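Local coordinates for protein cellulose 1,4-beta-cellobiosidase (Thermobifida fusca, PDB 4JJJ) that probably cleaves cellulose into cellobiose, as a cellobiohydrolase; the chain given is its glycoside hydrolase family 48 catalytic domain, with an (alpha/alpha)6 fold, at residues 2-13 with 623-634; 551-562 with 580-588. The protein carries 1 engineered substitution. All coordinates share one frame; numbering follows the deposited sequence. Where two conformers were deposited one is given.

Contact 1: 2-13 with 623-634. With ZN (zinc ion), chain P; ZN (zinc ion), chain S.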
loop_
_atom_site.group_PDB
_atom_site.type_symbol
_atom_site.label_atom_id
_atom_site.label_comp_id
_atom_site.label_asym_id
_atom_site.label_seq_id
_atom_site.Cartn_x
_atom_site.Cartn_y
_atom_site.Cartn_z
ATOM N N TYR A 2 -27.398 -6.510 -9.961
ATOM C CA TYR A 2 -26.184 -6.191 -9.215
ATOM C C TYR A 2 -26.048 -4.698 -9.044
ATOM O O TYR A 2 -25.310 -4.288 -8.206
ATOM C CB TYR A 2 -24.892 -6.868 -9.829
ATOM C CG TYR A 2 -24.734 -8.301 -9.448
ATOM C CD1 TYR A 2 -24.374 -8.615 -8.183
ATOM C CD2 TYR A 2 -24.977 -9.368 -10.326
ATOM C CE1 TYR A 2 -24.303 -9.914 -7.751
ATOM C CE2 TYR A 2 -24.878 -10.680 -9.905
ATOM C CZ TYR A 2 -24.518 -10.962 -8.586
ATOM O OH TYR A 2 -24.436 -12.254 -8.083
ATOM N N ASP A 3 -26.643 -3.832 -9.874
ATOM C CA ASP A 3 -26.562 -2.402 -9.626
ATOM C C ASP A 3 -27.410 -2.134 -8.338
ATOM O O ASP A 3 -27.024 -1.273 -7.561
ATOM C CB ASP A 3 -27.040 -1.567 -10.829
ATOM C CG ASP A 3 -25.847 -0.983 -11.752
ATOM O OD1 ASP A 3 -26.276 -0.601 -12.919
ATOM O OD2 ASP A 3 -24.567 -0.936 -11.395
ATOM N N GLN A 4 -28.472 -2.892 -8.085
ATOM C CA GLN A 4 -29.250 -2.797 -6.792
ATOM C C GLN A 4 -28.389 -3.230 -5.606
ATOM O O GLN A 4 -28.347 -2.545 -4.610
ATOM C CB GLN A 4 -30.542 -3.634 -6.762
ATOM C CG GLN A 4 -31.749 -2.707 -6.927
ATOM C CD GLN A 4 -31.612 -1.783 -8.142
ATOM O OE1 GLN A 4 -31.201 -0.592 -8.038
ATOM N NE2 GLN A 4 -31.944 -2.340 -9.343
ATOM N N ALA A 5 -27.600 -4.276 -5.887
ATOM C CA ALA A 5 -26.642 -4.802 -4.828
ATOM C C ALA A 5 -25.572 -3.770 -4.563
ATOM O O ALA A 5 -25.194 -3.580 -3.374
ATOM C CB ALA A 5 -26.080 -6.125 -5.204
ATOM N N PHE A 6 -25.032 -3.167 -5.636
ATOM C CA PHE A 6 -24.069 -2.071 -5.452
ATOM C C PHE A 6 -24.697 -1.003 -4.546
ATOM O O PHE A 6 -24.107 -0.538 -3.607
ATOM C CB PHE A 6 -23.636 -1.472 -6.784
ATOM C CG PHE A 6 -22.955 -0.150 -6.600
ATOM C CD1 PHE A 6 -21.704 -0.060 -6.091
ATOM C CD2 PHE A 6 -23.631 1.009 -6.907
ATOM C CE1 PHE A 6 -21.111 1.202 -5.838
ATOM C CE2 PHE A 6 -23.045 2.232 -6.702
ATOM C CZ PHE A 6 -21.818 2.353 -6.153
ATOM N N LEU A 7 -25.891 -0.556 -4.912
ATOM C CA LEU A 7 -26.405 0.615 -4.192
ATOM C C LEU A 7 -26.673 0.207 -2.718
ATOM O O LEU A 7 -26.489 1.046 -1.869
ATOM C CB LEU A 7 -27.668 1.158 -4.900
ATOM C CG LEU A 7 -27.428 1.965 -6.136
ATOM C CD1 LEU A 7 -28.777 2.007 -6.942
ATOM C CD2 LEU A 7 -26.740 3.341 -5.786
ATOM N N GLU A 8 -27.081 -1.002 -2.467
ATOM C CA GLU A 8 -27.349 -1.466 -1.090
ATOM C C GLU A 8 -26.061 -1.426 -0.260
ATOM O O GLU A 8 -26.046 -0.956 0.871
ATOM C CB GLU A 8 -27.966 -2.834 -1.091
ATOM C CG GLU A 8 -28.048 -3.453 0.264
ATOM C CD GLU A 8 -28.691 -4.769 0.229
ATOM O OE1 GLU A 8 -28.272 -5.717 -0.550
ATOM O OE2 GLU A 8 -29.606 -4.853 1.180
ATOM N N GLN A 9 -25.020 -2.022 -0.823
ATOM C CA GLN A 9 -23.710 -2.028 -0.155
ATOM C C GLN A 9 -23.166 -0.618 0.028
ATOM O O GLN A 9 -22.659 -0.264 1.112
ATOM C CB GLN A 9 -22.776 -2.924 -1.008
ATOM C CG GLN A 9 -21.354 -3.075 -0.475
ATOM C CD GLN A 9 -21.206 -3.847 0.810
ATOM O OE1 GLN A 9 -22.174 -4.309 1.458
ATOM N NE2 GLN A 9 -19.946 -4.011 1.218
ATOM N N TYR A 10 -23.208 0.242 -1.028
ATOM C CA TYR A 10 -22.846 1.622 -0.965
ATOM C C TYR A 10 -23.544 2.287 0.220
ATOM O O TYR A 10 -22.947 3.016 1.009
ATOM C CB TYR A 10 -23.166 2.291 -2.291
ATOM C CG TYR A 10 -22.892 3.761 -2.329
ATOM C CD1 TYR A 10 -23.862 4.654 -1.893
ATOM C CD2 TYR A 10 -21.653 4.290 -2.702
ATOM C CE1 TYR A 10 -23.619 6.016 -1.862
ATOM C CE2 TYR A 10 -21.398 5.609 -2.659
ATOM C CZ TYR A 10 -22.350 6.544 -2.253
ATOM O OH TYR A 10 -22.086 7.900 -2.263
ATOM N N GLU A 11 -24.884 2.120 0.302
ATOM C CA GLU A 11 -25.658 2.737 1.374
ATOM C C GLU A 11 -25.226 2.327 2.742
ATOM O O GLU A 11 -25.109 3.145 3.629
ATOM C CB GLU A 11 -27.175 2.495 1.128
ATOM C CG GLU A 11 -28.095 3.405 1.960
ATOM C CD GLU A 11 -28.219 3.003 3.424
ATOM O OE1 GLU A 11 -27.999 1.842 3.838
ATOM O OE2 GLU A 11 -28.567 3.932 4.193
ATOM N N LYS A 12 -24.920 1.075 2.915
ATOM C CA LYS A 12 -24.354 0.603 4.197
ATOM C C LYS A 12 -23.035 1.281 4.602
ATOM O O LYS A 12 -22.822 1.687 5.683
ATOM C CB LYS A 12 -24.172 -0.918 4.159
ATOM C CG LYS A 12 -25.447 -1.772 4.222
ATOM C CD LYS A 12 -25.185 -3.239 3.917
ATOM C CE LYS A 12 -26.371 -4.155 3.885
ATOM N NZ LYS A 12 -26.006 -5.541 3.630
ATOM N N ILE A 13 -22.157 1.395 3.607
ATOM C CA ILE A 13 -20.834 1.974 3.827
ATOM C C ILE A 13 -21.013 3.429 4.228
ATOM O O ILE A 13 -20.296 4.009 5.066
ATOM C CB ILE A 13 -19.970 1.752 2.577
ATOM C CG1 ILE A 13 -19.642 0.311 2.357
ATOM C CG2 ILE A 13 -18.680 2.492 2.796
ATOM C CD1 ILE A 13 -19.031 0.015 1.061
ATOM N N GLN A 623 -14.974 -3.765 1.951
ATOM C CA GLN A 623 -16.379 -3.470 1.706
ATOM C C GLN A 623 -16.545 -2.695 0.421
ATOM O O GLN A 623 -17.508 -2.919 -0.321
ATOM C CB GLN A 623 -16.996 -2.747 2.908
ATOM C CG GLN A 623 -16.920 -3.557 4.230
ATOM C CD GLN A 623 -17.618 -4.913 4.084
ATOM O OE1 GLN A 623 -18.797 -4.982 3.687
ATOM N NE2 GLN A 623 -16.938 -5.982 4.369
ATOM N N VAL A 624 -15.635 -1.764 0.130
ATOM C CA VAL A 624 -15.644 -1.059 -1.177
ATOM C C VAL A 624 -15.351 -2.042 -2.283
ATOM O O VAL A 624 -16.012 -2.083 -3.312
ATOM C CB VAL A 624 -14.668 0.126 -1.151
ATOM C CG1 VAL A 624 -14.558 0.685 -2.538
ATOM C CG2 VAL A 624 -15.073 1.198 -0.156
ATOM N N GLU A 625 -14.381 -2.941 -2.099
ATOM C CA GLU A 625 -14.003 -3.913 -3.120
ATOM C C GLU A 625 -15.236 -4.662 -3.558
ATOM O O GLU A 625 -15.562 -4.815 -4.732
ATOM C CB GLU A 625 -12.902 -4.868 -2.582
ATOM C CG GLU A 625 -12.197 -5.578 -3.677
ATOM C CD GLU A 625 -10.920 -4.884 -4.093
ATOM O OE1 GLU A 625 -10.848 -4.357 -5.192
ATOM O OE2 GLU A 625 -9.940 -4.785 -3.311
ATOM N N ILE A 626 -16.037 -5.084 -2.561
ATOM C CA ILE A 626 -17.291 -5.769 -2.834
ATOM C C ILE A 626 -18.272 -4.885 -3.675
ATOM O O ILE A 626 -18.872 -5.365 -4.645
ATOM C CB ILE A 626 -17.974 -6.288 -1.532
ATOM C CG1 ILE A 626 -17.088 -7.306 -0.818
ATOM C CG2 ILE A 626 -19.311 -6.870 -1.855
ATOM C CD1 ILE A 626 -17.552 -7.493 0.646
ATOM N N ALA A 627 -18.536 -3.695 -3.167
ATOM C CA ALA A 627 -19.398 -2.759 -3.900
ATOM C C ALA A 627 -18.938 -2.648 -5.341
ATOM O O ALA A 627 -19.746 -2.656 -6.226
ATOM C CB ALA A 627 -19.391 -1.398 -3.267
ATOM N N THR A 628 -17.644 -2.453 -5.563
ATOM C CA THR A 628 -17.102 -2.272 -6.944
ATOM C C THR A 628 -17.290 -3.563 -7.749
ATOM O O THR A 628 -17.480 -3.450 -8.974
ATOM C CB THR A 628 -15.672 -1.796 -6.968
ATOM O OG1 THR A 628 -14.728 -2.851 -6.565
ATOM C CG2 THR A 628 -15.541 -0.526 -6.182
ATOM N N ALA A 629 -17.277 -4.734 -7.155
ATOM C CA ALA A 629 -17.457 -5.993 -7.878
ATOM C C ALA A 629 -18.905 -6.077 -8.393
ATOM O O ALA A 629 -19.153 -6.480 -9.499
ATOM C CB ALA A 629 -17.084 -7.212 -6.992
ATOM N N PHE A 630 -19.832 -5.708 -7.537
ATOM C CA PHE A 630 -21.241 -5.653 -7.963
ATOM C C PHE A 630 -21.469 -4.656 -9.072
ATOM O O PHE A 630 -22.135 -4.987 -10.086
ATOM C CB PHE A 630 -22.161 -5.328 -6.795
ATOM C CG PHE A 630 -22.137 -6.343 -5.666
ATOM C CD1 PHE A 630 -21.857 -7.729 -5.860
ATOM C CD2 PHE A 630 -22.551 -5.933 -4.409
ATOM C CE1 PHE A 630 -21.913 -8.632 -4.777
ATOM C CE2 PHE A 630 -22.579 -6.824 -3.320
ATOM C CZ PHE A 630 -22.338 -8.156 -3.499
ATOM N N ALA A 631 -20.922 -3.467 -8.866
ATOM C CA ALA A 631 -21.019 -2.440 -9.933
ATOM C C ALA A 631 -20.356 -2.863 -11.228
ATOM O O ALA A 631 -20.877 -2.578 -12.306
ATOM C CB ALA A 631 -20.532 -1.133 -9.472
ATOM N N ALA A 632 -19.165 -3.501 -11.170
ATOM C CA ALA A 632 -18.472 -3.961 -12.355
ATOM C C ALA A 632 -19.319 -4.957 -13.101
ATOM O O ALA A 632 -19.270 -5.039 -14.340
ATOM C CB ALA A 632 -17.115 -4.529 -12.045
ATOM N N HIS A 633 -20.008 -5.816 -12.380
ATOM C CA HIS A 633 -20.815 -6.839 -13.048
ATOM C C HIS A 633 -21.787 -6.150 -14.021
ATOM O O HIS A 633 -21.899 -6.552 -15.156
ATOM C CB HIS A 633 -21.576 -7.760 -12.079
ATOM C CG HIS A 633 -22.519 -8.709 -12.801
ATOM N ND1 HIS A 633 -23.702 -8.285 -13.370
ATOM C CD2 HIS A 633 -22.425 -10.024 -13.063
ATOM C CE1 HIS A 633 -24.281 -9.308 -13.960
ATOM N NE2 HIS A 633 -23.524 -10.362 -13.782
ATOM N N ASP A 634 -22.509 -5.136 -13.567
ATOM C CA ASP A 634 -23.478 -4.534 -14.484
ATOM C C ASP A 634 -22.843 -3.660 -15.561
ATOM O O ASP A 634 -23.307 -3.598 -16.669
ATOM C CB ASP A 634 -24.580 -3.839 -13.737
ATOM C CG ASP A 634 -25.719 -4.856 -13.326
ATOM O OD1 ASP A 634 -25.496 -6.132 -13.349
ATOM O OD2 ASP A 634 -26.829 -4.331 -13.051
HETATM ZN ZN ZN P . -29.214 3.739 5.995
HETATM ZN ZN ZN S . -24.176 -12.199 -14.260
HETATM O O HOH W 1 -27.581 -7.747 -12.587
HETATM O O HOH W 2 -22.151 -0.049 -12.340
HETATM O O HOH W 3 -27.951 -2.346 -14.239
HETATM O O HOH W 4 -25.837 -12.651 -13.143
#
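Tyr2 and Phe630 bury the most surface where two helices run antiparallel, their short axes 7.7 Å apart. The Tyr2 ring fits between Phe630 and His633: its CD1 lies 3.5 Å from CD1 of Phe630, the rings offset so far that they hardly overlap, and its CD2 sits over the centre of the His633 ring, although the two planes are turned 46°. Phe630 in turn receives the methyl of Ala5 over one face, CB lying 4.1 Å from the ring centroid, as a CH-pi contact. With CG anti to its backbone N (chi1 165°), Phe6 drops into the shallow hollow over Ala627 and Ala631: CD1 is 3.7 Å from CB of Ala631 and 3.3 Å from O of Ala627, which lies near the ring plane. In this (alpha/alpha)6 catalytic domain the pair joins the chain's first helix to its last. Gln9 bends over Ala627, and its NE2 grips Gln623 twice, nearly straight (175°) to O at 3.1 Å and from above the carbonyl plane to OE1 at 2.9 Å; NE2 of Gln623 donates to the backbone O of Ile541. At the opposite end a water donating to OD1 of Asp3 and OD2 of Asp634 probably eases their like charges, N of Asp3 bonds weakly to OD2 of Asp634, ND1 of His633 donates to OD1 of Asp634, and NE2 binds a zinc ion shared with Glu526.

Contact 2: 551-562 with 580-588. With CA (calcium ion), chain F; CA (calcium ion), chain E.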
loop_
_atom_site.group_PDB
_atom_site.type_symbol
_atom_site.label_atom_id
_atom_site.label_comp_id
_atom_site.label_asym_id
_atom_site.label_seq_id
_atom_site.Cartn_x
_atom_site.Cartn_y
_atom_site.Cartn_z
ATOM N N ARG A 551 1.647 -12.595 19.648
ATOM C CA ARG A 551 2.790 -11.671 19.765
ATOM C C ARG A 551 2.516 -10.381 20.537
ATOM O O ARG A 551 3.420 -9.582 20.757
ATOM C CB ARG A 551 3.245 -11.297 18.339
ATOM C CG ARG A 551 3.608 -12.505 17.531
ATOM C CD ARG A 551 3.942 -12.295 16.050
ATOM N NE ARG A 551 5.171 -11.510 15.954
ATOM C CZ ARG A 551 5.916 -11.376 14.834
ATOM N NH1 ARG A 551 5.464 -11.838 13.657
ATOM N NH2 ARG A 551 7.026 -10.691 14.876
ATOM N N LEU A 552 1.295 -10.187 20.978
ATOM C CA LEU A 552 0.989 -8.920 21.563
ATOM C C LEU A 552 1.682 -8.679 22.916
ATOM O O LEU A 552 1.952 -7.557 23.272
ATOM C CB LEU A 552 -0.512 -8.749 21.569
ATOM C CG LEU A 552 -1.433 -9.325 22.546
ATOM C CD1 LEU A 552 -1.288 -8.595 23.864
ATOM C CD2 LEU A 552 -2.854 -9.174 21.981
ATOM N N ASP A 553 2.071 -9.759 23.592
ATOM C CA ASP A 553 2.697 -9.723 24.876
ATOM C C ASP A 553 4.134 -10.148 24.879
ATOM O O ASP A 553 4.668 -10.446 26.000
ATOM C CB ASP A 553 1.878 -10.587 25.888
ATOM C CG ASP A 553 1.653 -12.015 25.422
ATOM O OD1 ASP A 553 2.346 -12.426 24.438
ATOM O OD2 ASP A 553 0.718 -12.755 25.967
ATOM N N ASP A 554 4.801 -10.098 23.724
ATOM C CA ASP A 554 6.168 -10.616 23.586
ATOM C C ASP A 554 7.184 -9.488 23.682
ATOM O O ASP A 554 7.289 -8.595 22.845
ATOM C CB ASP A 554 6.290 -11.303 22.264
ATOM C CG ASP A 554 5.580 -12.630 22.186
ATOM O OD1 ASP A 554 5.042 -13.139 23.201
ATOM O OD2 ASP A 554 5.531 -13.173 21.050
ATOM N N PRO A 555 8.038 -9.533 24.694
ATOM C CA PRO A 555 9.216 -8.634 24.716
ATOM C C PRO A 555 10.325 -9.132 23.781
ATOM O O PRO A 555 10.254 -10.259 23.314
ATOM C CB PRO A 555 9.638 -8.683 26.181
ATOM C CG PRO A 555 9.319 -10.086 26.511
ATOM C CD PRO A 555 7.981 -10.458 25.841
ATOM N N TRP A 556 11.315 -8.330 23.514
ATOM C CA TRP A 556 12.458 -8.714 22.661
ATOM C C TRP A 556 13.181 -9.875 23.321
ATOM O O TRP A 556 13.407 -9.861 24.566
ATOM C CB TRP A 556 13.432 -7.544 22.630
ATOM C CG TRP A 556 14.692 -7.783 21.935
ATOM C CD1 TRP A 556 15.944 -7.822 22.532
ATOM C CD2 TRP A 556 14.936 -7.886 20.505
ATOM N NE1 TRP A 556 16.893 -7.985 21.581
ATOM C CE2 TRP A 556 16.298 -8.100 20.344
ATOM C CE3 TRP A 556 14.113 -7.990 19.372
ATOM C CZ2 TRP A 556 16.877 -8.228 19.117
ATOM C CZ3 TRP A 556 14.708 -8.178 18.141
ATOM C CH2 TRP A 556 16.070 -8.220 18.015
ATOM N N ASP A 557 13.482 -10.892 22.522
ATOM C CA ASP A 557 14.117 -12.119 23.013
ATOM C C ASP A 557 15.461 -12.300 22.369
ATOM O O ASP A 557 16.025 -13.410 22.397
ATOM C CB ASP A 557 13.203 -13.363 22.794
ATOM C CG ASP A 557 12.982 -13.668 21.313
ATOM O OD1 ASP A 557 13.720 -13.084 20.504
ATOM O OD2 ASP A 557 11.990 -14.377 21.073
ATOM N N GLY A 558 15.971 -11.253 21.733
ATOM C CA GLY A 558 17.187 -11.340 20.971
ATOM C C GLY A 558 17.026 -11.555 19.473
ATOM O O GLY A 558 17.998 -11.440 18.748
ATOM N N SER A 559 15.822 -11.870 18.998
ATOM C CA SER A 559 15.522 -11.908 17.552
ATOM C C SER A 559 14.116 -11.455 17.194
ATOM O O SER A 559 13.972 -10.919 16.104
ATOM C CB SER A 559 15.743 -13.252 16.958
ATOM O OG SER A 559 15.041 -14.165 17.648
ATOM N N GLU A 560 13.149 -11.673 18.093
ATOM C CA GLU A 560 11.742 -11.323 17.857
ATOM C C GLU A 560 11.199 -10.566 19.047
ATOM O O GLU A 560 11.686 -10.731 20.214
ATOM C CB GLU A 560 10.926 -12.534 17.508
ATOM C CG GLU A 560 11.492 -13.377 16.370
ATOM C CD GLU A 560 11.365 -12.697 15.012
ATOM O OE1 GLU A 560 10.628 -11.715 14.916
ATOM O OE2 GLU A 560 12.063 -13.205 14.088
ATOM N N GLY A 561 10.110 -9.799 18.839
ATOM C CA GLY A 561 9.481 -9.010 19.895
ATOM C C GLY A 561 9.882 -7.584 19.824
ATOM O O GLY A 561 10.702 -7.188 18.984
ATOM N N LEU A 562 9.354 -6.762 20.722
ATOM C CA LEU A 562 9.571 -5.315 20.650
ATOM C C LEU A 562 10.921 -4.925 21.165
ATOM O O LEU A 562 11.230 -5.135 22.365
ATOM C CB LEU A 562 8.485 -4.606 21.473
ATOM C CG LEU A 562 8.623 -3.098 21.521
ATOM C CD1 LEU A 562 8.781 -2.450 20.145
ATOM C CD2 LEU A 562 7.521 -2.548 22.332
ATOM N N PRO A 580 13.338 -0.967 27.333
ATOM C CA PRO A 580 13.568 -2.398 27.218
ATOM C C PRO A 580 12.713 -3.246 28.066
ATOM O O PRO A 580 12.504 -2.879 29.223
ATOM C CB PRO A 580 15.081 -2.546 27.542
ATOM C CG PRO A 580 15.572 -1.226 27.193
ATOM C CD PRO A 580 14.606 -0.229 27.565
ATOM N N GLY A 581 12.129 -4.304 27.468
ATOM C CA GLY A 581 11.164 -5.164 28.091
ATOM C C GLY A 581 9.663 -4.795 27.852
ATOM O O GLY A 581 8.799 -5.517 28.221
ATOM N N ALA A 582 9.445 -3.645 27.208
ATOM C CA ALA A 582 8.126 -3.328 26.717
ATOM C C ALA A 582 7.621 -4.347 25.726
ATOM O O ALA A 582 8.360 -5.156 25.162
ATOM C CB ALA A 582 8.099 -1.935 26.172
ATOM N N THR A 583 6.312 -4.297 25.494
ATOM C CA THR A 583 5.639 -5.214 24.546
ATOM C C THR A 583 4.750 -4.351 23.662
ATOM O O THR A 583 4.520 -3.149 23.900
ATOM C CB THR A 583 4.780 -6.248 25.206
ATOM O OG1 THR A 583 3.712 -5.515 25.855
ATOM C CG2 THR A 583 5.565 -7.187 26.185
ATOM N N PHE A 584 4.301 -4.936 22.569
ATOM C CA PHE A 584 3.280 -4.273 21.698
ATOM C C PHE A 584 2.136 -3.685 22.527
ATOM O O PHE A 584 1.708 -2.530 22.310
ATOM C CB PHE A 584 2.769 -5.320 20.670
ATOM C CG PHE A 584 1.609 -4.837 19.797
ATOM C CD1 PHE A 584 0.298 -4.892 20.244
ATOM C CD2 PHE A 584 1.868 -4.294 18.551
ATOM C CE1 PHE A 584 -0.741 -4.482 19.453
ATOM C CE2 PHE A 584 0.831 -3.833 17.769
ATOM C CZ PHE A 584 -0.464 -3.932 18.227
ATOM N N LEU A 585 1.640 -4.479 23.453
ATOM C CA LEU A 585 0.563 -4.061 24.308
ATOM C C LEU A 585 0.958 -3.010 25.318
ATOM O O LEU A 585 0.201 -2.047 25.514
ATOM C CB LEU A 585 -0.074 -5.249 25.017
ATOM C CG LEU A 585 -1.147 -4.881 26.021
ATOM C CD1 LEU A 585 -2.369 -4.349 25.322
ATOM C CD2 LEU A 585 -1.478 -6.102 26.865
ATOM N N SER A 586 2.142 -3.135 25.908
ATOM C CA SER A 586 2.510 -2.183 26.927
ATOM C C SER A 586 2.738 -0.760 26.431
ATOM O O SER A 586 2.598 0.223 27.219
ATOM C CB SER A 586 3.703 -2.670 27.794
ATOM O OG SER A 586 4.914 -2.393 27.163
ATOM N N ILE A 587 2.989 -0.558 25.124
ATOM C CA ILE A 587 3.069 0.781 24.580
ATOM C C ILE A 587 1.816 1.165 23.798
ATOM O O ILE A 587 1.781 2.215 23.125
ATOM C CB ILE A 587 4.308 1.005 23.711
ATOM C CG1 ILE A 587 4.445 0.087 22.473
ATOM C CG2 ILE A 587 5.521 0.790 24.532
ATOM C CD1 ILE A 587 5.421 0.597 21.457
ATOM N N ARG A 588 0.812 0.313 23.957
ATOM C CA ARG A 588 -0.556 0.551 23.401
ATOM C C ARG A 588 -1.634 0.117 24.446
ATOM O O ARG A 588 -2.549 -0.637 24.171
ATOM C CB ARG A 588 -0.753 -0.234 22.088
ATOM C CG ARG A 588 0.230 0.164 21.000
ATOM C CD ARG A 588 0.062 -0.781 19.827
ATOM N NE ARG A 588 0.950 -0.567 18.683
ATOM C CZ ARG A 588 2.226 -0.982 18.661
ATOM N NH1 ARG A 588 2.811 -1.515 19.681
ATOM N NH2 ARG A 588 2.965 -0.853 17.543
HETATM CA CA CA F . 3.011 -14.129 23.513
HETATM CA CA CA E . 10.500 -9.761 13.603
HETATM O O HOH W 5 5.107 -7.642 21.604
HETATM O O HOH W 6 1.048 -14.890 24.240
HETATM O O HOH W 7 11.029 -5.529 24.902
HETATM O O HOH W 8 12.538 -9.234 14.633
HETATM O O HOH W 9 11.791 -11.340 12.133
HETATM O O HOH W 10 3.645 -15.913 22.600
HETATM O O HOH W 11 3.779 -14.736 25.633
#
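Leu562 holds CG anti to its backbone N (chi1 178°), which carries CD2 against Ala582, Thr583 and Ile587, 3.4 Å from O of Thr583 and 3.9 Å from both CB of Ala582 and CD1 of Ile587. A chi1 of 65° at Thr583 separates the two branches: CG2 reaches across to O of Asp553 at 3.4 Å, while OG1 turns back to accept from N of Ser586 as an ST motif. With a serine in place of Thr583 the methyl is gone, which would probably open a gap beside Asp553 and Pro555. One direct hydrogen bond ties the loops, from N of Leu585 to O of Leu552 (3.1 Å), in the carbonyl plane. In the conformer given, CD1 of Leu552 packs alongside Leu585, 3.7 Å from its CB. A water links O of Arg551 and O of Asp554 to N of Phe584. Asp553 and Asp554 each give OD1 to one calcium ion, completed in part by O of Asp550; Glu560 serves another with Glu185, Asp408 and Arg180. The 551-562 loop follows helix 519-533, the 580-588 loop follows strand 577-578, and helix 597-604 covers Leu552 and Leu585 through Trp597.

The two contacts illustrate how one catalytic domain is held together at different scales. Contact 1 is a buried helix pair that brings together the two ends of the chain, 610 residues apart in sequence, mostly through aromatic rings and small alanines. Contact 2, only 18 residues apart at its closest ends, is partly buried and joins irregular loops, relying more on backbone atoms, bridging waters and small aliphatic groups. They share no helix or strand. The nearest atoms of contact 1 and contact 2 lie about 22 Å apart. Metals accompany both: one zinc ion is bound by His633 beside the aromatic cluster and another by Glu11 on the outer side of the first helix, whereas both calcium ions bind the 551-562 loop.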